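Local structure of fusarinine C esterase sidJ (Aspergillus fumigatus, 6GUP) at residues R189-K194 and L216-L221; S197-A202 and R233-T238; E259-T264 and L299-N304; A305-H308 and I314-E317. The protein hydrolyses the iron-carrying siderophore fusarinine C to three fusarinine units, freeing the iron, but does not cleave triacetylfusarinine C. All blocks are in the same frame, centred on the assembly; numbering follows the deposited sequence.

Interaction 1. Residues R189-K194 and L216-L221; sequences RPVFEK and LAMTSL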
loop_
_atom_site.group_PDB
_atom_site.type_symbol
_atom_site.label_atom_id
_atom_site.label_comp_id
_atom_site.label_asym_id
_atom_site.label_seq_id
_atom_site.Cartn_x
_atom_site.Cartn_y
_atom_site.Cartn_z
ATOM N N ARG A 189 15.871 -17.650 -20.133
ATOM C CA ARG A 189 16.019 -19.043 -19.677
ATOM C C ARG A 189 17.061 -19.273 -18.566
ATOM O O ARG A 189 16.728 -19.882 -17.548
ATOM C CB ARG A 189 16.316 -19.968 -20.867
ATOM C CG ARG A 189 16.342 -21.447 -20.524
ATOM C CD ARG A 189 14.945 -22.014 -20.623
ATOM N NE ARG A 189 14.804 -23.286 -19.922
ATOM C CZ ARG A 189 13.903 -24.226 -20.216
ATOM N NH1 ARG A 189 13.043 -24.074 -21.226
ATOM N NH2 ARG A 189 13.869 -25.345 -19.498
ATOM N N PRO A 190 18.317 -18.800 -18.755
ATOM C CA PRO A 190 19.349 -18.985 -17.716
ATOM C C PRO A 190 18.956 -18.417 -16.351
ATOM O O PRO A 190 19.323 -18.979 -15.317
ATOM C CB PRO A 190 20.558 -18.210 -18.262
ATOM C CG PRO A 190 20.294 -17.996 -19.704
ATOM C CD PRO A 190 18.813 -17.975 -19.871
ATOM N N VAL A 191 18.213 -17.313 -16.372
ATOM C CA VAL A 191 17.760 -16.644 -15.158
ATOM C C VAL A 191 16.648 -17.459 -14.491
ATOM O O VAL A 191 16.645 -17.613 -13.271
ATOM C CB VAL A 191 17.283 -15.201 -15.449
ATOM C CG1 VAL A 191 16.944 -14.472 -14.157
ATOM C CG2 VAL A 191 18.354 -14.425 -16.211
ATOM N N PHE A 192 15.719 -17.982 -15.294
ATOM C CA PHE A 192 14.631 -18.832 -14.791
ATOM C C PHE A 192 15.139 -20.098 -14.096
ATOM O O PHE A 192 14.630 -20.475 -13.037
ATOM C CB PHE A 192 13.695 -19.234 -15.931
ATOM C CG PHE A 192 12.514 -20.046 -15.483
ATOM C CD1 PHE A 192 11.433 -19.424 -14.882
ATOM C CD2 PHE A 192 12.482 -21.428 -15.654
ATOM C CE1 PHE A 192 10.338 -20.154 -14.465
ATOM C CE2 PHE A 192 11.386 -22.168 -15.234
ATOM C CZ PHE A 192 10.310 -21.529 -14.637
ATOM N N GLU A 193 16.126 -20.747 -14.709
ATOM C CA GLU A 193 16.723 -21.972 -14.166
ATOM C C GLU A 193 17.493 -21.699 -12.874
ATOM O O GLU A 193 17.441 -22.498 -11.935
ATOM C CB GLU A 193 17.657 -22.625 -15.193
ATOM C CG GLU A 193 16.971 -23.120 -16.463
ATOM C CD GLU A 193 15.982 -24.250 -16.223
ATOM O OE1 GLU A 193 16.274 -25.150 -15.407
ATOM O OE2 GLU A 193 14.910 -24.242 -16.864
ATOM N N LYS A 194 18.208 -20.576 -12.840
ATOM C CA LYS A 194 18.898 -20.122 -11.631
ATOM C C LYS A 194 17.902 -19.759 -10.524
ATOM O O LYS A 194 18.125 -20.098 -9.364
ATOM C CB LYS A 194 19.807 -18.929 -11.947
ATOM C CG LYS A 194 20.784 -18.562 -10.840
ATOM C CD LYS A 194 21.877 -17.641 -11.366
ATOM C CE LYS A 194 22.570 -16.865 -10.259
ATOM N NZ LYS A 194 23.473 -15.819 -10.817
ATOM N N LEU A 216 15.107 -8.883 -7.469
ATOM C CA LEU A 216 14.137 -8.220 -8.343
ATOM C C LEU A 216 14.682 -8.111 -9.773
ATOM O O LEU A 216 13.931 -8.270 -10.737
ATOM C CB LEU A 216 13.765 -6.837 -7.778
ATOM C CG LEU A 216 12.449 -6.144 -8.163
ATOM C CD1 LEU A 216 12.440 -5.689 -9.611
ATOM C CD2 LEU A 216 11.222 -6.993 -7.854
ATOM N N ALA A 217 15.988 -7.862 -9.898
ATOM C CA ALA A 217 16.676 -7.851 -11.197
ATOM C C ALA A 217 16.381 -9.105 -12.022
ATOM O O ALA A 217 16.111 -9.011 -13.217
ATOM C CB ALA A 217 18.179 -7.706 -11.001
ATOM N N MET A 218 16.425 -10.264 -11.366
ATOM C CA MET A 218 16.195 -11.561 -12.014
ATOM C C MET A 218 14.713 -11.890 -12.231
ATOM O O MET A 218 14.328 -12.275 -13.334
ATOM C CB MET A 218 16.862 -12.676 -11.201
ATOM C CG MET A 218 18.378 -12.563 -11.148
ATOM S SD MET A 218 19.162 -13.818 -10.118
ATOM C CE MET A 218 19.088 -15.250 -11.187
ATOM N N THR A 219 13.894 -11.749 -11.185
ATOM C CA THR A 219 12.477 -12.158 -11.241
ATOM C C THR A 219 11.637 -11.359 -12.243
ATOM O O THR A 219 10.757 -11.919 -12.897
ATOM C CB THR A 219 11.782 -12.071 -9.863
ATOM O OG1 THR A 219 11.923 -10.751 -9.328
ATOM C CG2 THR A 219 12.366 -13.089 -8.890
ATOM N N SER A 220 11.913 -10.061 -12.355
ATOM C CA SER A 220 11.186 -9.184 -13.289
ATOM C C SER A 220 11.420 -9.488 -14.772
ATOM O O SER A 220 10.608 -9.095 -15.613
ATOM C CB SER A 220 11.504 -7.716 -13.004
ATOM O OG SER A 220 10.844 -7.315 -11.821
ATOM N N LEU A 221 12.520 -10.172 -15.089
ATOM C CA LEU A 221 12.768 -10.654 -16.452
ATOM C C LEU A 221 11.795 -11.751 -16.866
ATOM O O LEU A 221 11.463 -11.868 -18.047
ATOM C CB LEU A 221 14.195 -11.189 -16.596
ATOM C CG LEU A 221 15.346 -10.227 -16.302
ATOM C CD1 LEU A 221 16.665 -10.867 -16.703
ATOM C CD2 LEU A 221 15.163 -8.886 -16.999
#
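Val191 and Met218 meet with no flat group between them. The one aromatic ring of the two segments, Phe192, starts away from 216-221. At its edge, in the ring plane, lies Glu193 OE2, which also forms a salt bridge with Arg189 NH2. The ring packs on Ile172 and Leu176 of helix 168-178 and on Phe234 and Thr238 of helix 231-238.

The contact itself is aliphatic. Val191 divides its two methyls between two partners. CG1 presses on Met218 CB at 3.5 Å, tighter than usual for two carbons. CG2 reaches Leu221 CD1 at 4.0 Å, and these two side chains cross at about a right angle. The end of Met218 turns to Lys194. Its chain bends at the last torsion (chi3 77°), and this turns CE against the extended lysine. CE lies 3.7 Å from Lys194 CD and nearly as close to the carbons beside it.

The helix axes pass 9.3 Å apart and cross at -115°. The contact lies near the surface, its centre about 25 Å from the centre of the chain. Both helices belong to the insertion between strands 159-163 and 278-283, consistent with the helical lid of alpha/beta-hydrolases.

Interaction 2. Residues S197-A202 and R233-T238; sequences SMAREA and RFLSLT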
loop_
_atom_site.group_PDB
_atom_site.type_symbol
_atom_site.label_atom_id
_atom_site.label_comp_id
_atom_site.label_asym_id
_atom_site.label_seq_id
_atom_site.Cartn_x
_atom_site.Cartn_y
_atom_site.Cartn_z
ATOM N N SER A 197 16.416 -23.046 -9.040
ATOM C CA SER A 197 17.479 -23.642 -8.219
ATOM C C SER A 197 17.679 -22.911 -6.886
ATOM O O SER A 197 17.884 -23.550 -5.852
ATOM C CB SER A 197 18.794 -23.670 -9.004
ATOM O OG SER A 197 19.848 -24.221 -8.233
ATOM N N MET A 198 17.627 -21.579 -6.925
ATOM C CA MET A 198 17.662 -20.750 -5.711
ATOM C C MET A 198 16.440 -20.985 -4.830
ATOM O O MET A 198 16.565 -21.142 -3.613
ATOM C CB MET A 198 17.719 -19.261 -6.066
ATOM C CG MET A 198 19.059 -18.795 -6.602
ATOM S SD MET A 198 18.964 -17.119 -7.256
ATOM C CE MET A 198 18.763 -16.198 -5.733
ATOM N N ALA A 199 15.266 -20.995 -5.459
ATOM C CA ALA A 199 13.996 -21.142 -4.752
ATOM C C ALA A 199 13.827 -22.517 -4.099
ATOM O O ALA A 199 13.293 -22.613 -2.990
ATOM C CB ALA A 199 12.835 -20.854 -5.691
ATOM N N ARG A 200 14.274 -23.569 -4.784
ATOM C CA ARG A 200 14.250 -24.930 -4.229
ATOM C C ARG A 200 15.205 -25.083 -3.047
ATOM O O ARG A 200 14.864 -25.726 -2.052
ATOM C CB ARG A 200 14.601 -25.970 -5.293
ATOM C CG ARG A 200 13.602 -26.071 -6.434
ATOM C CD ARG A 200 13.811 -27.347 -7.233
ATOM N NE ARG A 200 13.736 -27.155 -8.680
ATOM C CZ ARG A 200 13.948 -28.118 -9.578
ATOM N NH1 ARG A 200 14.244 -29.362 -9.193
ATOM N NH2 ARG A 200 13.861 -27.840 -10.875
ATOM N N GLU A 201 16.397 -24.499 -3.172
ATOM C CA GLU A 201 17.400 -24.513 -2.104
ATOM C C GLU A 201 16.894 -23.805 -0.844
ATOM O O GLU A 201 17.104 -24.291 0.268
ATOM C CB GLU A 201 18.705 -23.868 -2.593
ATOM C CG GLU A 201 19.900 -24.039 -1.657
ATOM C CD GLU A 201 20.237 -22.791 -0.852
ATOM O OE1 GLU A 201 20.281 -21.685 -1.433
ATOM O OE2 GLU A 201 20.485 -22.917 0.366
ATOM N N ALA A 202 16.218 -22.672 -1.030
ATOM C CA ALA A 202 15.625 -21.916 0.078
ATOM C C ALA A 202 14.491 -22.675 0.769
ATOM O O ALA A 202 14.379 -22.631 1.993
ATOM C CB ALA A 202 15.128 -20.565 -0.409
ATOM N N ARG A 233 6.983 -18.362 -2.739
ATOM C CA ARG A 233 5.986 -17.887 -3.691
ATOM C C ARG A 233 6.366 -18.210 -5.128
ATOM O O ARG A 233 5.515 -18.621 -5.913
ATOM C CB ARG A 233 5.734 -16.390 -3.556
ATOM C CG ARG A 233 4.440 -16.018 -4.237
ATOM C CD ARG A 233 4.130 -14.538 -4.332
ATOM N NE ARG A 233 3.279 -14.297 -5.500
ATOM C CZ ARG A 233 2.049 -14.795 -5.679
ATOM N NH1 ARG A 233 1.462 -15.571 -4.764
ATOM N NH2 ARG A 233 1.387 -14.512 -6.798
ATOM N N PHE A 234 7.635 -18.010 -5.468
ATOM C CA PHE A 234 8.130 -18.331 -6.802
ATOM C C PHE A 234 7.978 -19.824 -7.133
ATOM O O PHE A 234 7.613 -20.169 -8.260
ATOM C CB PHE A 234 9.590 -17.890 -6.952
ATOM C CG PHE A 234 10.223 -18.326 -8.239
ATOM C CD1 PHE A 234 10.234 -17.489 -9.351
ATOM C CD2 PHE A 234 10.795 -19.585 -8.344
ATOM C CE1 PHE A 234 10.812 -17.903 -10.541
ATOM C CE2 PHE A 234 11.368 -20.002 -9.527
ATOM C CZ PHE A 234 11.385 -19.162 -10.627
ATOM N N LEU A 235 8.266 -20.695 -6.163
ATOM C CA LEU A 235 8.125 -22.152 -6.352
ATOM C C LEU A 235 6.706 -22.582 -6.692
ATOM O O LEU A 235 6.509 -23.505 -7.483
ATOM C CB LEU A 235 8.593 -22.936 -5.118
ATOM C CG LEU A 235 10.091 -23.195 -4.969
ATOM C CD1 LEU A 235 10.325 -24.116 -3.784
ATOM C CD2 LEU A 235 10.705 -23.788 -6.230
ATOM N N SER A 236 5.731 -21.921 -6.075
ATOM C CA SER A 236 4.318 -22.128 -6.392
ATOM C C SER A 236 4.027 -21.906 -7.881
ATOM O O SER A 236 3.271 -22.667 -8.491
ATOM C CB SER A 236 3.448 -21.184 -5.557
ATOM O OG SER A 236 2.080 -21.527 -5.657
ATOM N N LEU A 237 4.645 -20.874 -8.453
ATOM C CA LEU A 237 4.404 -20.484 -9.844
ATOM C C LEU A 237 5.113 -21.360 -10.888
ATOM O O LEU A 237 4.640 -21.441 -12.023
ATOM C CB LEU A 237 4.767 -19.001 -10.050
ATOM C CG LEU A 237 4.173 -17.995 -9.045
ATOM C CD1 LEU A 237 4.407 -16.554 -9.478
ATOM C CD2 LEU A 237 2.690 -18.241 -8.788
ATOM N N THR A 238 6.220 -22.013 -10.517
ATOM C CA THR A 238 7.034 -22.791 -11.475
ATOM C C THR A 238 7.058 -24.313 -11.304
ATOM O O THR A 238 7.339 -25.021 -12.274
ATOM C CB THR A 238 8.497 -22.315 -11.471
ATOM O OG1 THR A 238 9.081 -22.537 -10.181
ATOM C CG2 THR A 238 8.563 -20.851 -11.806
#
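Leu235 and Ala199 bury the most surface here, about 60 Å² each, and Arg200 adds a smaller share. Their helices cross at -121°, with axes 9.2 Å apart. Ala199 and Leu235 mark the closest point of the two backbones.

Leu235 reaches across with both of its methyls. CD2 sits between two residues, 3.7 Å from Ala199 CB and equally far from Arg200 CG. CD1 lies against the backbone instead, 3.4 Å from Ala199 O. The leucine's first torsion (chi1 -82°) sets CG opposite the carbonyl carbon, and from there the two methyls fork to these separate partners.

Ala199 has a second neighbour. Its CB is 3.6 Å from Phe234 CD2 and meets the ring obliquely. One face of that ring carries Thr238 CG2, 3.5 Å above the plane and toward the rim. The phenylalanine is thus held both from within its own helix and from across. Ala199 also touches Ala231, as does Ala202 further along.

Arg200 joins at the margin. Its CG does the touching, and its side chain crosses Leu235 at about a right angle before continuing to the exposed surface. The contact is apolar in character: methyls and a methylene, one aromatic ring and the Ala199 carbonyl oxygen. Between these segments the helices are probably held by close fit and the exclusion of water, and the arginine charge takes no part in this contact.

Interaction 3. Residues E259-T264 and L299-N304; sequences EQLGKT and LSRWRN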
loop_
_atom_site.group_PDB
_atom_site.type_symbol
_atom_site.label_atom_id
_atom_site.label_comp_id
_atom_site.label_asym_id
_atom_site.label_seq_id
_atom_site.Cartn_x
_atom_site.Cartn_y
_atom_site.Cartn_z
ATOM N N GLU A 259 -12.566 -32.108 -12.432
ATOM C CA GLU A 259 -12.576 -32.361 -10.987
ATOM C C GLU A 259 -12.046 -31.147 -10.218
ATOM O O GLU A 259 -12.645 -30.729 -9.229
ATOM C CB GLU A 259 -11.744 -33.602 -10.624
ATOM C CG GLU A 259 -12.151 -34.239 -9.299
ATOM C CD GLU A 259 -10.982 -34.825 -8.527
ATOM O OE1 GLU A 259 -10.203 -35.604 -9.115
ATOM O OE2 GLU A 259 -10.849 -34.511 -7.324
ATOM N N GLN A 260 -10.930 -30.590 -10.689
ATOM C CA GLN A 260 -10.304 -29.418 -10.056
ATOM C C GLN A 260 -11.143 -28.144 -10.181
ATOM O O GLN A 260 -11.229 -27.369 -9.225
ATOM C CB GLN A 260 -8.900 -29.187 -10.622
ATOM C CG GLN A 260 -7.890 -30.218 -10.131
ATOM C CD GLN A 260 -6.690 -30.401 -11.047
ATOM O OE1 GLN A 260 -6.651 -29.897 -12.170
ATOM N NE2 GLN A 260 -5.699 -31.135 -10.565
ATOM N N LEU A 261 -11.755 -27.931 -11.347
ATOM C CA LEU A 261 -12.681 -26.806 -11.544
ATOM C C LEU A 261 -13.937 -26.931 -10.674
ATOM O O LEU A 261 -14.507 -25.919 -10.265
ATOM C CB LEU A 261 -13.081 -26.671 -13.019
ATOM C CG LEU A 261 -11.967 -26.326 -14.013
ATOM C CD1 LEU A 261 -12.488 -26.417 -15.438
ATOM C CD2 LEU A 261 -11.385 -24.946 -13.747
ATOM N N GLY A 262 -14.357 -28.167 -10.396
ATOM C CA GLY A 262 -15.441 -28.442 -9.450
ATOM C C GLY A 262 -15.151 -28.009 -8.018
ATOM O O GLY A 262 -16.073 -27.672 -7.273
ATOM N N LYS A 263 -13.872 -28.024 -7.639
ATOM C CA LYS A 263 -13.430 -27.573 -6.313
ATOM C C LYS A 263 -13.391 -26.051 -6.148
ATOM O O LYS A 263 -13.345 -25.567 -5.016
ATOM C CB LYS A 263 -12.043 -28.142 -5.980
ATOM C CG LYS A 263 -11.953 -29.656 -6.087
ATOM C CD LYS A 263 -10.922 -30.248 -5.142
ATOM C CE LYS A 263 -10.753 -31.739 -5.390
ATOM N NZ LYS A 263 -10.267 -32.460 -4.182
ATOM N N THR A 264 -13.393 -25.306 -7.257
ATOM C CA THR A 264 -13.312 -23.842 -7.228
ATOM C C THR A 264 -14.578 -23.203 -7.809
ATOM O O THR A 264 -15.434 -22.741 -7.051
ATOM C CB THR A 264 -12.050 -23.345 -7.960
ATOM O OG1 THR A 264 -12.047 -23.830 -9.309
ATOM C CG2 THR A 264 -10.797 -23.841 -7.246
ATOM N N LEU A 299 -13.479 -20.707 -21.209
ATOM C CA LEU A 299 -14.699 -20.072 -20.671
ATOM C C LEU A 299 -15.879 -21.040 -20.543
ATOM O O LEU A 299 -16.612 -20.986 -19.553
ATOM C CB LEU A 299 -15.130 -18.855 -21.511
ATOM C CG LEU A 299 -14.355 -17.540 -21.364
ATOM C CD1 LEU A 299 -14.982 -16.462 -22.236
ATOM C CD2 LEU A 299 -14.285 -17.066 -19.917
ATOM N N SER A 300 -16.064 -21.905 -21.540
ATOM C CA SER A 300 -17.147 -22.900 -21.516
ATOM C C SER A 300 -16.951 -23.938 -20.410
ATOM O O SER A 300 -17.920 -24.368 -19.783
ATOM C CB SER A 300 -17.285 -23.596 -22.875
ATOM O OG SER A 300 -16.075 -24.222 -23.262
ATOM N N ARG A 301 -15.700 -24.334 -20.174
ATOM C CA ARG A 301 -15.369 -25.245 -19.073
ATOM C C ARG A 301 -15.588 -24.600 -17.697
ATOM O O ARG A 301 -16.047 -25.269 -16.769
ATOM C CB ARG A 301 -13.936 -25.767 -19.211
ATOM C CG ARG A 301 -13.759 -26.699 -20.402
ATOM C CD ARG A 301 -12.348 -27.247 -20.487
ATOM N NE ARG A 301 -12.108 -28.210 -19.410
ATOM C CZ ARG A 301 -11.110 -28.179 -18.520
ATOM N NH1 ARG A 301 -10.159 -27.240 -18.539
ATOM N NH2 ARG A 301 -11.051 -29.136 -17.595
ATOM N N TRP A 302 -15.272 -23.310 -17.572
ATOM C CA TRP A 302 -15.591 -22.555 -16.352
ATOM C C TRP A 302 -17.101 -22.385 -16.182
ATOM O O TRP A 302 -17.615 -22.522 -15.070
ATOM C CB TRP A 302 -14.913 -21.180 -16.338
ATOM C CG TRP A 302 -13.409 -21.208 -16.238
ATOM C CD1 TRP A 302 -12.607 -22.297 -16.015
ATOM C CD2 TRP A 302 -12.533 -20.080 -16.326
ATOM N NE1 TRP A 302 -11.288 -21.916 -15.979
ATOM C CE2 TRP A 302 -11.212 -20.560 -16.164
ATOM C CE3 TRP A 302 -12.733 -18.709 -16.534
ATOM C CZ2 TRP A 302 -10.098 -19.716 -16.205
ATOM C CZ3 TRP A 302 -11.622 -17.869 -16.574
ATOM C CH2 TRP A 302 -10.321 -18.378 -16.408
ATOM N N ARG A 303 -17.802 -22.088 -17.279
ATOM C CA ARG A 303 -19.266 -21.994 -17.265
ATOM C C ARG A 303 -19.904 -23.297 -16.790
ATOM O O ARG A 303 -20.738 -23.287 -15.882
ATOM C CB ARG A 303 -19.817 -21.618 -18.651
ATOM C CG ARG A 303 -21.337 -21.687 -18.741
ATOM C CD ARG A 303 -21.903 -21.053 -19.999
ATOM N NE ARG A 303 -23.367 -21.085 -19.968
ATOM C CZ ARG A 303 -24.178 -20.456 -20.820
ATOM N NH1 ARG A 303 -23.696 -19.710 -21.816
ATOM N NH2 ARG A 303 -25.497 -20.571 -20.673
ATOM N N ASN A 304 -19.506 -24.405 -17.410
ATOM C CA ASN A 304 -20.054 -25.727 -17.085
ATOM C C ASN A 304 -19.710 -26.187 -15.664
ATOM O O ASN A 304 -20.519 -26.859 -15.020
ATOM C CB ASN A 304 -19.599 -26.773 -18.112
ATOM C CG ASN A 304 -20.242 -26.578 -19.478
ATOM O OD1 ASN A 304 -21.435 -26.287 -19.584
ATOM N ND2 ASN A 304 -19.453 -26.751 -20.533
#
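The backbones of 259-264 and 299-304 come closest at Leu261 and Trp302, whose CA atoms are 7.0 Å apart. The first segment holds the last part of the short helix 258-262 and the residues that follow, where Thr264 N bonds to Leu261 O at 3.3 Å. The second is regular helix, part of 295-307. In this alpha/beta-hydrolase fold, helix 295-307 connects the adjacent parallel strands 278-283 and 320-322 in a beta-alpha-beta crossover. Helix 258-262 comes from what is probably a long insertion before strand 278-283. The contact joins this region to the crossover helix of the core fold.

Leu261 carries its side of the contact alone. Its side chain starts toward the long helix and splits there between two residues. CD2 approaches the five-membered part of the indole, 3.7 Å from Trp302 CD1, and comes in obliquely. Trp302 is otherwise packed among aromatic residues. It is stacked with Phe265 and meets Phe252 and Phe282 with its plane inclined to theirs.

CD1 of the leucine lies over one face of the Arg301 guanidinium. The arginine chain bends (chi3 71°), and this brings its flat end back to the leucine. NH2 bonds to Leu256 O, and there is a long, weak ion pair with Asp258. Leu256, just before helix 258-262, and Asp258, its first residue, would help to fix the group's position. The leucine methyl CD1 stands 3.6 Å above the guanidinium plane, offset toward the rim, with Arg301 NH2 and CZ each 3.8 Å from it.

Interaction 4. Residues A305-H308 and I314-E317; sequences ATDH and IWDE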
loop_
_atom_site.group_PDB
_atom_site.type_symbol
_atom_site.label_atom_id
_atom_site.label_comp_id
_atom_site.label_asym_id
_atom_site.label_seq_id
_atom_site.Cartn_x
_atom_site.Cartn_y
_atom_site.Cartn_z
ATOM N N ALA A 305 -18.519 -25.828 -15.183
ATOM C CA ALA A 305 -18.144 -26.061 -13.784
ATOM C C ALA A 305 -18.988 -25.205 -12.835
ATOM O O ALA A 305 -19.513 -25.714 -11.844
ATOM C CB ALA A 305 -16.663 -25.786 -13.570
ATOM N N THR A 306 -19.120 -23.916 -13.157
ATOM C CA THR A 306 -19.920 -22.967 -12.366
ATOM C C THR A 306 -21.408 -23.342 -12.321
ATOM O O THR A 306 -22.026 -23.308 -11.255
ATOM C CB THR A 306 -19.790 -21.528 -12.919
ATOM O OG1 THR A 306 -18.407 -21.165 -13.008
ATOM C CG2 THR A 306 -20.502 -20.517 -12.026
ATOM N N ASP A 307 -21.967 -23.690 -13.480
ATOM C CA ASP A 307 -23.394 -24.029 -13.609
ATOM C C ASP A 307 -23.727 -25.509 -13.359
ATOM O O ASP A 307 -24.901 -25.885 -13.415
ATOM C CB ASP A 307 -23.912 -23.617 -14.999
ATOM C CG ASP A 307 -24.043 -22.107 -15.163
ATOM O OD1 ASP A 307 -23.911 -21.356 -14.169
ATOM O OD2 ASP A 307 -24.288 -21.665 -16.304
ATOM N N HIS A 308 -22.711 -26.334 -13.083
ATOM C CA HIS A 308 -22.883 -27.775 -12.851
ATOM C C HIS A 308 -23.596 -28.472 -14.023
ATOM O O HIS A 308 -24.520 -29.267 -13.826
ATOM C CB HIS A 308 -23.592 -28.028 -11.511
ATOM C CG HIS A 308 -22.799 -27.583 -10.323
ATOM N ND1 HIS A 308 -22.114 -28.465 -9.515
ATOM C CD2 HIS A 308 -22.567 -26.350 -9.816
ATOM C CE1 HIS A 308 -21.503 -27.795 -8.556
ATOM N NE2 HIS A 308 -21.760 -26.510 -8.715
ATOM N N ILE A 314 -25.778 -19.681 -12.701
ATOM C CA ILE A 314 -24.955 -18.710 -11.976
ATOM C C ILE A 314 -24.076 -17.919 -12.945
ATOM O O ILE A 314 -23.970 -16.701 -12.836
ATOM C CB ILE A 314 -24.090 -19.405 -10.897
ATOM C CG1 ILE A 314 -25.001 -20.031 -9.833
ATOM C CG2 ILE A 314 -23.118 -18.419 -10.246
ATOM C CD1 ILE A 314 -24.323 -21.046 -8.943
ATOM N N TRP A 315 -23.436 -18.623 -13.874
ATOM C CA TRP A 315 -22.595 -18.002 -14.899
ATOM C C TRP A 315 -23.388 -16.987 -15.721
ATOM O O TRP A 315 -24.500 -17.279 -16.170
ATOM C CB TRP A 315 -22.020 -19.080 -15.820
ATOM C CG TRP A 315 -21.068 -18.579 -16.858
ATOM C CD1 TRP A 315 -21.377 -18.166 -18.119
ATOM C CD2 TRP A 315 -19.648 -18.455 -16.731
ATOM N NE1 TRP A 315 -20.240 -17.785 -18.787
ATOM C CE2 TRP A 315 -19.162 -17.953 -17.959
ATOM C CE3 TRP A 315 -18.737 -18.720 -15.697
ATOM C CZ2 TRP A 315 -17.802 -17.708 -18.184
ATOM C CZ3 TRP A 315 -17.384 -18.475 -15.921
ATOM C CH2 TRP A 315 -16.930 -17.975 -17.157
ATOM N N ASP A 316 -22.817 -15.798 -15.901
ATOM C CA ASP A 316 -23.422 -14.776 -16.744
ATOM C C ASP A 316 -23.113 -15.124 -18.193
ATOM O O ASP A 316 -21.944 -15.158 -18.585
ATOM C CB ASP A 316 -22.880 -13.379 -16.404
ATOM C CG ASP A 316 -23.806 -12.262 -16.869
ATOM O OD1 ASP A 316 -24.451 -12.399 -17.929
ATOM O OD2 ASP A 316 -23.891 -11.237 -16.165
ATOM N N GLU A 317 -24.159 -15.370 -18.986
ATOM C CA GLU A 317 -24.005 -15.656 -20.419
ATOM C C GLU A 317 -23.308 -14.518 -21.182
ATOM O O GLU A 317 -22.649 -14.764 -22.190
ATOM C CB GLU A 317 -25.357 -15.992 -21.070
ATOM C CG GLU A 317 -26.334 -14.826 -21.207
ATOM C CD GLU A 317 -27.575 -15.181 -22.010
ATOM O OE1 GLU A 317 -28.248 -14.247 -22.496
ATOM O OE2 GLU A 317 -27.880 -16.383 -22.165
HETATM O O HOH W 1 -25.828 -19.531 -16.860
#
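Asp307 and Trp315 form the tight part of this contact. Asp307 OD1 receives Trp315 N at 2.8 Å on its syn lone pair, and the bond is nearly straight (168°). Ile314 N reaches the same oxygen at 2.9 Å, but the angle of 121° makes that bond weak. One carboxylate oxygen thus accepts a strong and a weak bond from successive backbone N-H groups. Both oxygens also lie against Trp315 CB, and the carboxylate and indole planes stand 84° apart.

Thr306 packs beside this pair. Its CG2 touches Ile314 CG2 at 3.8 Å, while OG1, bonded to Trp302 O, lies obliquely beside the ring, 3.6 Å from Trp315 CE3.

The other carboxylate oxygen reaches the second segment less directly. A single water donates to Asp307 OD2 and to Trp315 O, 2.7 Å from each. Trp315 O has a second partner in Lys277 NZ. Arg303 NE makes a long, weak ion pair with OD2.

His308, with positive phi, is the first residue to depart from helical backbone angles. Segment 314-317 runs toward strand 320-322, outermost in this chain's sheet. Backbone bonds from Ile314 and Asp316 to Leu278 tie it to the start of strand 278-283. The indole packs on Leu299 and Trp302 of helix 295-307 and on Val280 of that strand.

The four contacts form two pairs. Interactions 1 and 2 share helix 185-205, and their centres are about 12 Å apart. Their segments alternate along the chain, because the helix first meets 216-222 and then 231-238. The two touch through the Phe192 ring. Interactions 3 and 4 share helix 295-307, with centres about 9 Å apart; Trp302 and Arg303 pack on Trp315. The two pairs follow in series along the chain. Interactions 1 and 4 lie on opposite sides of its centre, their own centres about 39 Å apart. The first pair lies within what is probably the helical lid. Interaction 3 joins a later part of the same region to helix 295-307, and interaction 4 lies where the crossover turns back toward strand 320-322.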